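Local structure of putative O-acetylhomoserine (Thiol)-lyase (Campylobacter jejuni, 4OC9) at residues D[24-36]-D[52-64]. The protein probably uses pyridoxal 5'-phosphate to make homocysteine from O-acetylhomoserine and sulfide, as an O-acetylhomoserine aminocarboxypropyltransferase of the trans-sulfuration enzyme family. Sequence-based numbering, arbitrary orientation.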
loop_
_atom_site.group_PDB
_atom_site.type_symbol
_atom_site.label_atom_id
_atom_site.label_comp_id
_atom_site.label_asym_id
_atom_site.label_seq_id
_atom_site.Cartn_x
_atom_site.Cartn_y
_atom_site.Cartn_z
ATOM N N SER D 24 -12.174 3.453 -9.262
ATOM C CA SER D 24 -11.598 2.415 -8.442
ATOM C C SER D 24 -12.059 2.623 -7.003
ATOM O O SER D 24 -12.263 3.756 -6.587
ATOM C CB SER D 24 -10.082 2.477 -8.461
ATOM O OG SER D 24 -9.573 1.493 -7.582
ATOM N N VAL D 25 -12.183 1.537 -6.255
ATOM C CA VAL D 25 -12.614 1.619 -4.869
ATOM C C VAL D 25 -11.475 2.202 -4.053
ATOM O O VAL D 25 -10.347 1.754 -4.130
ATOM C CB VAL D 25 -12.983 0.255 -4.288
ATOM C CG1 VAL D 25 -13.453 0.390 -2.858
ATOM C CG2 VAL D 25 -14.081 -0.404 -5.115
ATOM N N PRO D 26 -11.764 3.230 -3.259
ATOM C CA PRO D 26 -10.685 3.787 -2.488
ATOM C C PRO D 26 -10.189 2.842 -1.418
ATOM O O PRO D 26 -10.942 1.987 -0.930
ATOM C CB PRO D 26 -11.311 5.020 -1.814
ATOM C CG PRO D 26 -12.618 5.248 -2.504
ATOM C CD PRO D 26 -13.040 3.923 -3.042
ATOM N N ILE D 27 -8.920 3.022 -1.052
ATOM C CA ILE D 27 -8.308 2.201 -0.017
ATOM C C ILE D 27 -8.449 2.967 1.303
ATOM O O ILE D 27 -7.751 3.974 1.532
ATOM C CB ILE D 27 -6.820 1.942 -0.252
ATOM C CG1 ILE D 27 -6.589 1.354 -1.638
ATOM C CG2 ILE D 27 -6.297 1.044 0.852
ATOM C CD1 ILE D 27 -5.115 1.237 -2.015
ATOM N N TYR D 28 -9.350 2.487 2.153
ATOM C CA TYR D 28 -9.575 3.098 3.445
ATOM C C TYR D 28 -8.547 2.580 4.476
ATOM O O TYR D 28 -8.875 1.755 5.331
ATOM C CB TYR D 28 -11.030 2.905 3.916
ATOM C CG TYR D 28 -12.005 3.669 3.044
ATOM C CD1 TYR D 28 -12.306 5.011 3.319
ATOM C CD2 TYR D 28 -12.609 3.082 1.922
ATOM C CE1 TYR D 28 -13.175 5.734 2.523
ATOM C CE2 TYR D 28 -13.480 3.807 1.114
ATOM C CZ TYR D 28 -13.762 5.132 1.439
ATOM O OH TYR D 28 -14.605 5.861 0.671
ATOM N N GLN D 29 -7.309 3.092 4.380
ATOM C CA GLN D 29 -6.208 2.715 5.282
ATOM C C GLN D 29 -6.579 3.571 6.506
ATOM O O GLN D 29 -6.016 4.652 6.780
ATOM C CB GLN D 29 -4.850 3.076 4.669
ATOM C CG GLN D 29 -3.692 2.528 5.473
ATOM C CD GLN D 29 -3.675 1.027 5.421
ATOM O OE1 GLN D 29 -3.554 0.455 4.355
ATOM N NE2 GLN D 29 -3.693 0.379 6.597
ATOM N N ASN D 30 -7.538 3.026 7.264
ATOM C CA ASN D 30 -8.121 3.685 8.402
ATOM C C ASN D 30 -8.788 2.735 9.408
ATOM O O ASN D 30 -9.365 1.719 9.021
ATOM C CB ASN D 30 -9.246 4.484 7.782
ATOM C CG ASN D 30 -10.037 5.261 8.780
ATOM O OD1 ASN D 30 -9.587 6.271 9.333
ATOM N ND2 ASN D 30 -11.281 4.847 8.938
ATOM N N THR D 31 -8.723 3.084 10.682
ATOM C CA THR D 31 -9.303 2.238 11.727
ATOM C C THR D 31 -10.569 2.755 12.329
ATOM O O THR D 31 -11.397 1.952 12.761
ATOM C CB THR D 31 -8.326 2.007 12.891
ATOM O OG1 THR D 31 -7.847 3.265 13.393
ATOM C CG2 THR D 31 -7.133 1.222 12.415
ATOM N N ALA D 32 -10.746 4.083 12.340
ATOM C CA ALA D 32 -11.952 4.656 12.960
ATOM C C ALA D 32 -12.712 5.612 12.086
ATOM O O ALA D 32 -12.203 6.125 11.111
ATOM C CB ALA D 32 -11.607 5.298 14.288
ATOM N N TYR D 33 -13.934 5.881 12.515
ATOM C CA TYR D 33 -14.840 6.740 11.789
ATOM C C TYR D 33 -15.461 7.834 12.658
ATOM O O TYR D 33 -15.715 7.649 13.845
ATOM C CB TYR D 33 -15.922 5.824 11.183
ATOM C CG TYR D 33 -15.267 4.710 10.406
ATOM C CD1 TYR D 33 -14.877 3.536 11.041
ATOM C CD2 TYR D 33 -14.944 4.870 9.053
ATOM C CE1 TYR D 33 -14.227 2.523 10.331
ATOM C CE2 TYR D 33 -14.313 3.866 8.348
ATOM C CZ TYR D 33 -13.952 2.699 8.982
ATOM O OH TYR D 33 -13.274 1.722 8.293
ATOM N N ASN D 34 -15.707 8.984 12.049
ATOM C CA ASN D 34 -16.281 10.112 12.752
ATOM C C ASN D 34 -17.794 10.022 12.781
ATOM O O ASN D 34 -18.442 10.228 11.759
ATOM C CB ASN D 34 -15.852 11.398 12.036
ATOM C CG ASN D 34 -16.302 12.680 12.745
ATOM O OD1 ASN D 34 -16.403 13.702 12.109
ATOM N ND2 ASN D 34 -16.562 12.628 14.054
ATOM N N PHE D 35 -18.359 9.679 13.940
ATOM C CA PHE D 35 -19.802 9.593 14.065
ATOM C C PHE D 35 -20.304 11.019 13.975
ATOM O O PHE D 35 -19.663 11.934 14.494
ATOM C CB PHE D 35 -20.231 8.985 15.382
ATOM C CG PHE D 35 -19.624 7.648 15.635
ATOM C CD1 PHE D 35 -20.025 6.539 14.886
ATOM C CD2 PHE D 35 -18.686 7.480 16.619
ATOM C CE1 PHE D 35 -19.462 5.311 15.095
ATOM C CE2 PHE D 35 -18.130 6.230 16.841
ATOM C CZ PHE D 35 -18.523 5.155 16.089
ATOM N N GLU D 36 -21.451 11.211 13.314
ATOM C CA GLU D 36 -22.047 12.557 13.125
ATOM C C GLU D 36 -22.631 13.133 14.423
ATOM O O GLU D 36 -22.757 14.346 14.545
ATOM C CB GLU D 36 -23.123 12.548 12.049
ATOM C CG GLU D 36 -22.651 12.003 10.710
ATOM C CD GLU D 36 -23.747 11.971 9.680
ATOM O OE1 GLU D 36 -24.481 12.964 9.558
ATOM O OE2 GLU D 36 -23.838 10.972 8.940
ATOM N N ASN D 52 -20.534 2.138 9.846
ATOM C CA ASN D 52 -19.135 2.113 10.258
ATOM C C ASN D 52 -18.931 2.433 11.702
ATOM O O ASN D 52 -19.518 3.382 12.238
ATOM C CB ASN D 52 -18.329 3.114 9.450
ATOM C CG ASN D 52 -18.357 2.817 7.974
ATOM O OD1 ASN D 52 -18.673 1.706 7.564
ATOM N ND2 ASN D 52 -17.990 3.805 7.170
ATOM N N ILE D 53 -18.066 1.642 12.324
ATOM C CA ILE D 53 -17.731 1.801 13.737
ATOM C C ILE D 53 -16.223 1.778 13.990
ATOM O O ILE D 53 -15.643 2.761 14.450
ATOM C CB ILE D 53 -18.340 0.673 14.586
ATOM C CG1 ILE D 53 -19.856 0.724 14.541
ATOM C CG2 ILE D 53 -17.869 0.808 16.022
ATOM C CD1 ILE D 53 -20.548 -0.416 15.298
ATOM N N TYR D 54 -15.605 0.650 13.647
ATOM C CA TYR D 54 -14.187 0.427 13.846
ATOM C C TYR D 54 -13.778 -0.684 12.908
ATOM O O TYR D 54 -14.460 -1.715 12.826
ATOM C CB TYR D 54 -13.953 0.040 15.295
ATOM C CG TYR D 54 -12.500 -0.110 15.675
ATOM C CD1 TYR D 54 -11.680 1.025 15.811
ATOM C CD2 TYR D 54 -11.973 -1.341 16.016
ATOM C CE1 TYR D 54 -10.360 0.922 16.204
ATOM C CE2 TYR D 54 -10.650 -1.456 16.393
ATOM C CZ TYR D 54 -9.853 -0.318 16.499
ATOM O OH TYR D 54 -8.537 -0.445 16.894
ATOM N N SER D 55 -12.647 -0.477 12.232
ATOM C CA SER D 55 -12.131 -1.431 11.223
ATOM C C SER D 55 -11.891 -2.864 11.643
ATOM O O SER D 55 -11.816 -3.736 10.777
ATOM C CB SER D 55 -10.952 -0.863 10.433
ATOM O OG SER D 55 -11.406 0.247 9.706
ATOM N N ARG D 56 -11.757 -3.125 12.924
ATOM C CA ARG D 56 -11.605 -4.532 13.328
ATOM C C ARG D 56 -12.886 -5.305 13.008
ATOM O O ARG D 56 -12.842 -6.500 12.769
ATOM C CB ARG D 56 -11.216 -4.675 14.798
ATOM C CG ARG D 56 -11.463 -6.051 15.414
ATOM C CD ARG D 56 -10.772 -6.283 16.734
ATOM N NE ARG D 56 -10.626 -5.117 17.594
ATOM C CZ ARG D 56 -11.473 -4.648 18.507
ATOM N NH1 ARG D 56 -12.666 -5.183 18.678
ATOM N NH2 ARG D 56 -11.108 -3.585 19.209
ATOM N N LEU D 57 -14.024 -4.600 12.979
ATOM C CA LEU D 57 -15.330 -5.206 12.679
ATOM C C LEU D 57 -15.638 -5.150 11.188
ATOM O O LEU D 57 -16.032 -6.142 10.604
ATOM C CB LEU D 57 -16.457 -4.463 13.387
ATOM C CG LEU D 57 -16.264 -4.178 14.872
ATOM C CD1 LEU D 57 -17.607 -3.767 15.438
ATOM C CD2 LEU D 57 -15.795 -5.427 15.559
ATOM N N SER D 58 -15.514 -3.953 10.593
ATOM C CA SER D 58 -15.771 -3.803 9.186
ATOM C C SER D 58 -15.079 -2.545 8.663
ATOM O O SER D 58 -14.855 -1.581 9.402
ATOM C CB SER D 58 -17.254 -3.696 8.882
ATOM O OG SER D 58 -17.779 -2.460 9.367
ATOM N N ASN D 59 -14.801 -2.573 7.361
ATOM C CA ASN D 59 -14.153 -1.489 6.622
ATOM C C ASN D 59 -14.820 -1.386 5.232
ATOM O O ASN D 59 -15.119 -2.407 4.621
ATOM C CB ASN D 59 -12.668 -1.792 6.568
ATOM C CG ASN D 59 -11.876 -0.794 5.750
ATOM O OD1 ASN D 59 -12.066 -0.662 4.525
ATOM N ND2 ASN D 59 -10.870 -0.195 6.385
ATOM N N PRO D 60 -15.074 -0.168 4.740
ATOM C CA PRO D 60 -15.737 -0.002 3.446
ATOM C C PRO D 60 -15.031 -0.674 2.274
ATOM O O PRO D 60 -15.715 -1.226 1.403
ATOM C CB PRO D 60 -15.788 1.515 3.243
ATOM C CG PRO D 60 -15.546 2.102 4.591
ATOM C CD PRO D 60 -14.699 1.121 5.336
ATOM N N THR D 61 -13.707 -0.687 2.257
ATOM C CA THR D 61 -12.980 -1.341 1.171
ATOM C C THR D 61 -13.318 -2.809 1.225
ATOM O O THR D 61 -13.797 -3.391 0.246
ATOM C CB THR D 61 -11.451 -1.135 1.263
ATOM O OG1 THR D 61 -11.141 0.258 1.209
ATOM C CG2 THR D 61 -10.739 -1.836 0.127
ATOM N N SER D 62 -13.117 -3.424 2.387
ATOM C CA SER D 62 -13.438 -4.864 2.561
ATOM C C SER D 62 -14.945 -5.199 2.415
ATOM O O SER D 62 -15.301 -6.300 2.025
ATOM C CB SER D 62 -12.835 -5.436 3.812
ATOM O OG SER D 62 -13.190 -4.683 4.944
ATOM N N ASP D 63 -15.829 -4.233 2.664
ATOM C CA ASP D 63 -17.278 -4.468 2.506
ATOM C C ASP D 63 -17.626 -4.682 1.031
ATOM O O ASP D 63 -18.457 -5.532 0.705
ATOM C CB ASP D 63 -18.116 -3.311 3.058
ATOM C CG ASP D 63 -18.046 -3.210 4.572
ATOM O OD1 ASP D 63 -17.567 -4.168 5.227
ATOM O OD2 ASP D 63 -18.490 -2.178 5.109
ATOM N N VAL D 64 -16.995 -3.886 0.155
ATOM C CA VAL D 64 -17.247 -4.016 -1.279
ATOM C C VAL D 64 -16.842 -5.439 -1.708
ATOM O O VAL D 64 -17.576 -6.123 -2.421
ATOM C CB VAL D 64 -16.474 -3.014 -2.117
ATOM C CG1 VAL D 64 -16.721 -3.276 -3.597
ATOM C CG2 VAL D 64 -16.864 -1.591 -1.755
HETATM O O HOH W 1 -6.731 2.338 15.800
HETATM O O HOH W 2 -15.320 5.447 15.170
#
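Thr-61 OG1 gives its proton to Pro-26 O (2.8 Å), in the carbonyl plane on a lone pair, and accepts an almost straight bond from Tyr-28 N (171° at the hydrogen). Set anti to its own carbonyl carbon (chi1 -60°) and beside the backbone N, this hydroxyl on the first turn of helix 60-73 faces the loop. It holds two successive peptides there, Pro-26–Ile-27 by the carbonyl and Ile-27–Tyr-28 by the N-H. Asn-59, the N-cap of that helix, divides its amide: OD1 accepts from Thr-61 N at 2.8 Å, whereas ND2 donates to Tyr-28 O at 3.0 Å, the acceptor only 1° out of the amide plane. Both amide ends being used fixes the flip of the group. Pro-60 lies between two tyrosines, its CB off-centre over the Tyr-28 ring in a CH-pi contact and its CD 3.3 Å from Tyr-33 OH.

The interface belongs to the N-terminal region of a PLP-dependent trans-sulfuration enzyme, where subunits complete one another's active sites: Tyr-54 OH bonds to the pyridoxyl-lysine of a second subunit. Beside it, Ser-55 N donates to Thr-31 O at 2.8 Å, and Ser-55 OG relays a chain, accepting from Tyr-33 OH (2.8 Å) and donating to Asn-30 O. The Tyr-33 ring is sandwiched, Asn-52 CB over one face (3.8 Å to the centroid) and Asn-30 ND2 over the opposite one, while Asn-52 ND2 bonds to Gln-20 of a third subunit.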